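Long-range contacts in immunomodulatory active chitinase (Trichuris suis, PDB 6G9C), which probably binds and cleaves chitin as a family 18 glycoside hydrolase, and has immunomodulatory activity: residues F66-A70 and D85-Y90; Y90-M94 and F139-F145. All blocks are in the same frame, centred on the assembly; numbering follows the deposited sequence.

Contact 1: F66-A70 and D85-Y90; sequences FYAFA and DIDVLY
With CG of Tyr67 anti to the backbone N (chi1 -166°) and CG of Tyr90 anti to its own carbonyl carbon (chi1 -68°), the two rings meet at about a right angle between strand 66-70 and helix 85-90. They form a T-shaped stack with centroids 4.9 Å apart: the edge of Tyr90 faces Tyr67, and Tyr90 CE1 sits toward the rim of that face, 3.4 Å from Tyr67 CE1. The phenol end of Tyr67 reaches the start of the helix, where Tyr67 OH donates a short hydrogen bond of 2.5 Å to Asp85 OD1. The hydroxyl meets the carboxylate from above its plane, 37° out of it. Leu89 CB packs at the ring edge, 3.1 Å from Tyr67 OH. The second carboxylate oxygen, Asp85 OD2, is bonded by a bridging water molecule, which donates to it and to Phe69 O and accepts from Tyr90 OH. This water links the helix to the strand backbone just beyond the cis peptide bond between Ala68 and Phe69, while Tyr67 joins the network through the other oxygen of the same carboxylate. Glu82 N also bonds Asp85 OD2, helping to fix the carboxylate. In the family's TIM barrel, strand 64-72 runs between parallel strands 34-40 and 104-110, and this contact seats helix 85-94 against its outer side, with Phe39 of the first neighbour beside the Tyr67 ring.

Contact 2: Y90-M94 and F139-F145; sequences YPGVM and FLQQNKF
Phe145 directs its edge at the face of Tyr90 in a T-shaped pair, planes 81° apart, with Phe145 CZ over the ring centre and 3.8 Å from Tyr90 CD1. Phe139 meets the same tyrosine rim to rim; its CE2 lies 3.2 Å from Tyr90 OH. At another part of the Tyr90 edge, Asn143 OD1 approaches CD2 at 3.6 Å. Met94 folds at its second torsion (chi2 -47°) and brings its methyl over the Phe145 face in a CH-pi contact, with CE 3.8 Å from the centroid of the Phe145 ring; the same methyl touches the carbonyl oxygens of Asn143 and Lys144. Behind this shell, Asn143 ND2 donates to Phe139 O at 2.9 Å, on a lone pair in the carbonyl plane, and lies over the Phe139 ring. A Schellman motif, with Lys144 at positive phi, Phe145 N bonded to Leu140 O and Lys144 N weakly to Gln141 O, ends the helix just before Phe145, whose ring end comes up to Tyr90. The cluster joins helix 85-94 to the C-terminal end of helix 126-142, against Leu107 of strand 104-110, while Gln141 OE1 and Gln142 NE2 hydrogen-bond to Thr181 OG1 and Ser182 O of the second subunit.

Overall arrangement
Along the chain the two contacts follow one another, meeting at Tyr90, with centres about 7 Å apart. Both use helix 85-94, and the Tyr90 ring bridges them, with strand 64-72 on the barrel side and the end of helix 126-142 with its following turn alongside. Ile86 adds a direct link, its side chain packing on Phe139 and Asn143. Both contacts lie in the glycosyl hydrolase family 18 domain, a TIM barrel, on one side of the chain's centre. Together they join one barrel strand to two outer helices, the second of which ends at the interface with the other subunit: segment 139-145 reaches it through Gln141 and Gln142, whereas no other chain touches the segments of contact 1.

Contact 1: F66-A70 and D85-Y90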
loop_
_atom_site.group_PDB
_atom_site.type_symbol
_atom_site.label_atom_id
_atom_site.label_comp_id
_atom_site.label_asym_id
_atom_site.label_seq_id
_atom_site.Cartn_x
_atom_site.Cartn_y
_atom_site.Cartn_z
ATOM N N PHE A 66 14.008 6.906 -3.376
ATOM C CA PHE A 66 14.576 7.438 -2.139
ATOM C C PHE A 66 13.928 8.792 -1.877
ATOM O O PHE A 66 13.966 9.680 -2.737
ATOM C CB PHE A 66 16.097 7.570 -2.235
ATOM C CG PHE A 66 16.790 6.270 -2.506
ATOM C CD1 PHE A 66 16.954 5.816 -3.806
ATOM C CD2 PHE A 66 17.252 5.484 -1.459
ATOM C CE1 PHE A 66 17.563 4.605 -4.064
ATOM C CE2 PHE A 66 17.873 4.271 -1.709
ATOM C CZ PHE A 66 18.017 3.828 -3.015
ATOM N N TYR A 67 13.313 8.938 -0.705
ATOM C CA TYR A 67 12.559 10.146 -0.378
ATOM C C TYR A 67 13.468 11.131 0.356
ATOM O O TYR A 67 13.799 10.921 1.531
ATOM C CB TYR A 67 11.330 9.791 0.450
ATOM C CG TYR A 67 10.337 10.918 0.546
ATOM C CD1 TYR A 67 10.588 12.022 1.360
ATOM C CD2 TYR A 67 9.151 10.905 -0.200
ATOM C CE1 TYR A 67 9.692 13.065 1.451
ATOM C CE2 TYR A 67 8.246 11.953 -0.112
ATOM C CZ TYR A 67 8.527 13.029 0.710
ATOM O OH TYR A 67 7.641 14.071 0.811
ATOM N N ALA A 68 13.860 12.209 -0.328
ATOM C CA ALA A 68 14.697 13.254 0.264
ATOM C C ALA A 68 13.841 14.465 0.628
ATOM O O ALA A 68 13.164 15.022 -0.245
ATOM C CB ALA A 68 15.809 13.658 -0.707
ATOM N N PHE A 69 13.866 14.899 1.901
ATOM C CA PHE A 69 14.544 14.288 3.062
ATOM C C PHE A 69 13.622 14.330 4.275
ATOM O O PHE A 69 12.740 15.190 4.366
ATOM C CB PHE A 69 15.814 15.045 3.462
ATOM C CG PHE A 69 16.931 14.972 2.467
ATOM C CD1 PHE A 69 17.684 13.818 2.334
ATOM C CD2 PHE A 69 17.260 16.089 1.700
ATOM C CE1 PHE A 69 18.737 13.761 1.422
ATOM C CE2 PHE A 69 18.307 16.047 0.783
ATOM C CZ PHE A 69 19.044 14.872 0.644
ATOM N N ALA A 70 13.863 13.456 5.252
ATOM C CA ALA A 70 13.308 13.669 6.576
ATOM C C ALA A 70 14.177 14.673 7.336
ATOM O O ALA A 70 15.207 15.142 6.845
ATOM C CB ALA A 70 13.201 12.348 7.340
ATOM N N ASP A 85 4.491 16.413 4.246
ATOM C CA ASP A 85 5.112 15.113 3.989
ATOM C C ASP A 85 4.195 13.976 4.430
ATOM O O ASP A 85 3.747 13.161 3.611
ATOM C CB ASP A 85 6.458 15.011 4.713
ATOM C CG ASP A 85 7.596 15.704 3.976
ATOM O OD1 ASP A 85 7.584 15.741 2.727
ATOM O OD2 ASP A 85 8.514 16.208 4.660
ATOM N N ILE A 86 3.912 13.907 5.736
ATOM C CA ILE A 86 3.146 12.796 6.297
ATOM C C ILE A 86 1.732 12.780 5.743
ATOM O O ILE A 86 1.204 11.719 5.390
ATOM C CB ILE A 86 3.140 12.879 7.834
ATOM C CG1 ILE A 86 4.497 12.462 8.397
ATOM C CG2 ILE A 86 2.030 12.017 8.417
ATOM C CD1 ILE A 86 4.735 12.960 9.817
ATOM N N ASP A 87 1.106 13.956 5.630
ATOM C CA ASP A 87 -0.294 14.034 5.231
ATOM C C ASP A 87 -0.510 13.828 3.734
ATOM O O ASP A 87 -1.555 13.304 3.341
ATOM C CB ASP A 87 -0.877 15.386 5.656
ATOM C CG ASP A 87 -1.089 15.480 7.157
ATOM O OD1 ASP A 87 -0.983 14.438 7.834
ATOM O OD2 ASP A 87 -1.355 16.593 7.662
ATOM N N VAL A 88 0.434 14.236 2.881
ATOM C CA VAL A 88 0.148 14.286 1.448
ATOM C C VAL A 88 1.195 13.535 0.633
ATOM O O VAL A 88 0.866 12.618 -0.129
ATOM C CB VAL A 88 0.037 15.747 0.964
ATOM C CG1 VAL A 88 -0.230 15.793 -0.526
ATOM C CG2 VAL A 88 -1.076 16.480 1.711
ATOM N N LEU A 89 2.464 13.910 0.789
ATOM C CA LEU A 89 3.482 13.449 -0.148
ATOM C C LEU A 89 3.913 12.008 0.111
ATOM O O LEU A 89 4.063 11.239 -0.847
ATOM C CB LEU A 89 4.691 14.389 -0.114
ATOM C CG LEU A 89 4.421 15.833 -0.541
ATOM C CD1 LEU A 89 5.742 16.602 -0.541
ATOM C CD2 LEU A 89 3.742 15.894 -1.931
ATOM N N TYR A 90 4.159 11.628 1.374
ATOM C CA TYR A 90 4.461 10.225 1.665
ATOM C C TYR A 90 3.401 9.290 1.098
ATOM O O TYR A 90 3.763 8.357 0.359
ATOM C CB TYR A 90 4.583 9.945 3.175
ATOM C CG TYR A 90 5.757 10.547 3.925
ATOM C CD1 TYR A 90 6.812 11.185 3.269
ATOM C CD2 TYR A 90 5.800 10.470 5.318
ATOM C CE1 TYR A 90 7.878 11.730 3.996
ATOM C CE2 TYR A 90 6.840 11.007 6.035
ATOM C CZ TYR A 90 7.879 11.630 5.378
ATOM O OH TYR A 90 8.906 12.159 6.141
HETATM O O HOH W 1 10.269 14.224 5.155
#

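Contact 2: Y90-M94 and F139-F145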
loop_
_atom_site.group_PDB
_atom_site.type_symbol
_atom_site.label_atom_id
_atom_site.label_comp_id
_atom_site.label_asym_id
_atom_site.label_seq_id
_atom_site.Cartn_x
_atom_site.Cartn_y
_atom_site.Cartn_z
ATOM N N TYR A 90 4.159 11.628 1.374
ATOM C CA TYR A 90 4.461 10.225 1.665
ATOM C C TYR A 90 3.401 9.290 1.098
ATOM O O TYR A 90 3.763 8.357 0.359
ATOM C CB TYR A 90 4.583 9.945 3.175
ATOM C CG TYR A 90 5.757 10.547 3.925
ATOM C CD1 TYR A 90 6.812 11.185 3.269
ATOM C CD2 TYR A 90 5.800 10.470 5.318
ATOM C CE1 TYR A 90 7.878 11.730 3.996
ATOM C CE2 TYR A 90 6.840 11.007 6.035
ATOM C CZ TYR A 90 7.879 11.630 5.378
ATOM O OH TYR A 90 8.906 12.159 6.141
ATOM N N PRO A 91 2.106 9.453 1.395
ATOM C CA PRO A 91 1.128 8.520 0.817
ATOM C C PRO A 91 1.012 8.661 -0.682
ATOM O O PRO A 91 0.710 7.670 -1.356
ATOM C CB PRO A 91 -0.184 8.891 1.519
ATOM C CG PRO A 91 -0.006 10.286 1.925
ATOM C CD PRO A 91 1.445 10.442 2.266
ATOM N N GLY A 92 1.240 9.865 -1.218
ATOM C CA GLY A 92 1.244 10.031 -2.660
ATOM C C GLY A 92 2.313 9.195 -3.336
ATOM O O GLY A 92 2.069 8.590 -4.383
ATOM N N VAL A 93 3.514 9.149 -2.749
ATOM C CA VAL A 93 4.557 8.290 -3.301
ATOM C C VAL A 93 4.195 6.823 -3.109
ATOM O O VAL A 93 4.317 6.021 -4.044
ATOM C CB VAL A 93 5.934 8.623 -2.695
ATOM C CG1 VAL A 93 6.979 7.603 -3.174
ATOM C CG2 VAL A 93 6.374 10.033 -3.085
ATOM N N MET A 94 3.730 6.446 -1.905
ATOM C CA MET A 94 3.347 5.056 -1.658
ATOM C C MET A 94 2.261 4.583 -2.625
ATOM O O MET A 94 2.213 3.395 -2.965
ATOM C CB MET A 94 2.858 4.874 -0.214
ATOM C CG MET A 94 3.875 5.211 0.845
ATOM S SD MET A 94 5.495 4.495 0.524
ATOM C CE MET A 94 6.393 5.192 1.918
ATOM N N PHE A 139 9.281 6.068 13.092
ATOM C CA PHE A 139 8.862 6.927 11.988
ATOM C C PHE A 139 8.736 6.138 10.695
ATOM O O PHE A 139 7.797 6.351 9.920
ATOM C CB PHE A 139 9.856 8.080 11.811
ATOM C CG PHE A 139 9.348 9.197 10.942
ATOM C CD1 PHE A 139 8.533 10.188 11.466
ATOM C CD2 PHE A 139 9.695 9.261 9.594
ATOM C CE1 PHE A 139 8.068 11.231 10.660
ATOM C CE2 PHE A 139 9.232 10.297 8.777
ATOM C CZ PHE A 139 8.419 11.281 9.307
ATOM N N LEU A 140 9.678 5.222 10.448
ATOM C CA LEU A 140 9.646 4.418 9.231
ATOM C C LEU A 140 8.396 3.552 9.182
ATOM O O LEU A 140 7.679 3.534 8.173
ATOM C CB LEU A 140 10.903 3.550 9.137
ATOM C CG LEU A 140 12.231 4.272 8.852
ATOM C CD1 LEU A 140 13.410 3.315 9.033
ATOM C CD2 LEU A 140 12.245 4.944 7.461
ATOM N N GLN A 141 8.114 2.826 10.272
ATOM C CA GLN A 141 6.981 1.905 10.262
ATOM C C GLN A 141 5.653 2.651 10.294
ATOM O O GLN A 141 4.688 2.224 9.649
ATOM C CB GLN A 141 7.070 0.912 11.429
ATOM C CG GLN A 141 8.207 -0.105 11.291
ATOM C CD GLN A 141 7.784 -1.541 11.633
ATOM O OE1 GLN A 141 7.116 -1.784 12.637
ATOM N NE2 GLN A 141 8.196 -2.496 10.800
ATOM N N GLN A 142 5.578 3.770 11.030
ATOM C CA GLN A 142 4.339 4.540 11.060
ATOM C C GLN A 142 3.963 5.032 9.667
ATOM O O GLN A 142 2.777 5.157 9.352
ATOM C CB GLN A 142 4.458 5.733 12.012
ATOM C CG GLN A 142 4.471 5.372 13.508
ATOM C CD GLN A 142 5.020 6.491 14.403
ATOM O OE1 GLN A 142 5.587 7.480 13.927
ATOM N NE2 GLN A 142 4.860 6.322 15.712
ATOM N N ASN A 143 4.953 5.291 8.815
ATOM C CA ASN A 143 4.708 5.918 7.528
ATOM C C ASN A 143 4.906 4.957 6.364
ATOM O O ASN A 143 4.902 5.390 5.196
ATOM C CB ASN A 143 5.583 7.167 7.396
ATOM C CG ASN A 143 5.127 8.279 8.338
ATOM O OD1 ASN A 143 4.082 8.892 8.124
ATOM N ND2 ASN A 143 5.887 8.512 9.404
ATOM N N LYS A 144 5.035 3.657 6.658
ATOM C CA LYS A 144 4.974 2.579 5.669
ATOM C C LYS A 144 6.191 2.557 4.752
ATOM O O LYS A 144 6.097 2.097 3.614
ATOM C CB LYS A 144 3.690 2.663 4.824
ATOM C CG LYS A 144 2.409 2.793 5.632
ATOM C CD LYS A 144 2.185 1.587 6.509
ATOM C CE LYS A 144 0.707 1.215 6.545
ATOM N NZ LYS A 144 -0.149 2.351 6.980
ATOM N N PHE A 145 7.335 3.053 5.219
ATOM C CA PHE A 145 8.544 2.985 4.413
ATOM C C PHE A 145 9.096 1.561 4.370
ATOM O O PHE A 145 8.879 0.746 5.277
ATOM C CB PHE A 145 9.610 3.957 4.943
ATOM C CG PHE A 145 9.342 5.390 4.567
ATOM C CD1 PHE A 145 9.702 5.866 3.314
ATOM C CD2 PHE A 145 8.698 6.242 5.446
ATOM C CE1 PHE A 145 9.434 7.178 2.943
ATOM C CE2 PHE A 145 8.435 7.564 5.088
ATOM C CZ PHE A 145 8.797 8.027 3.833
#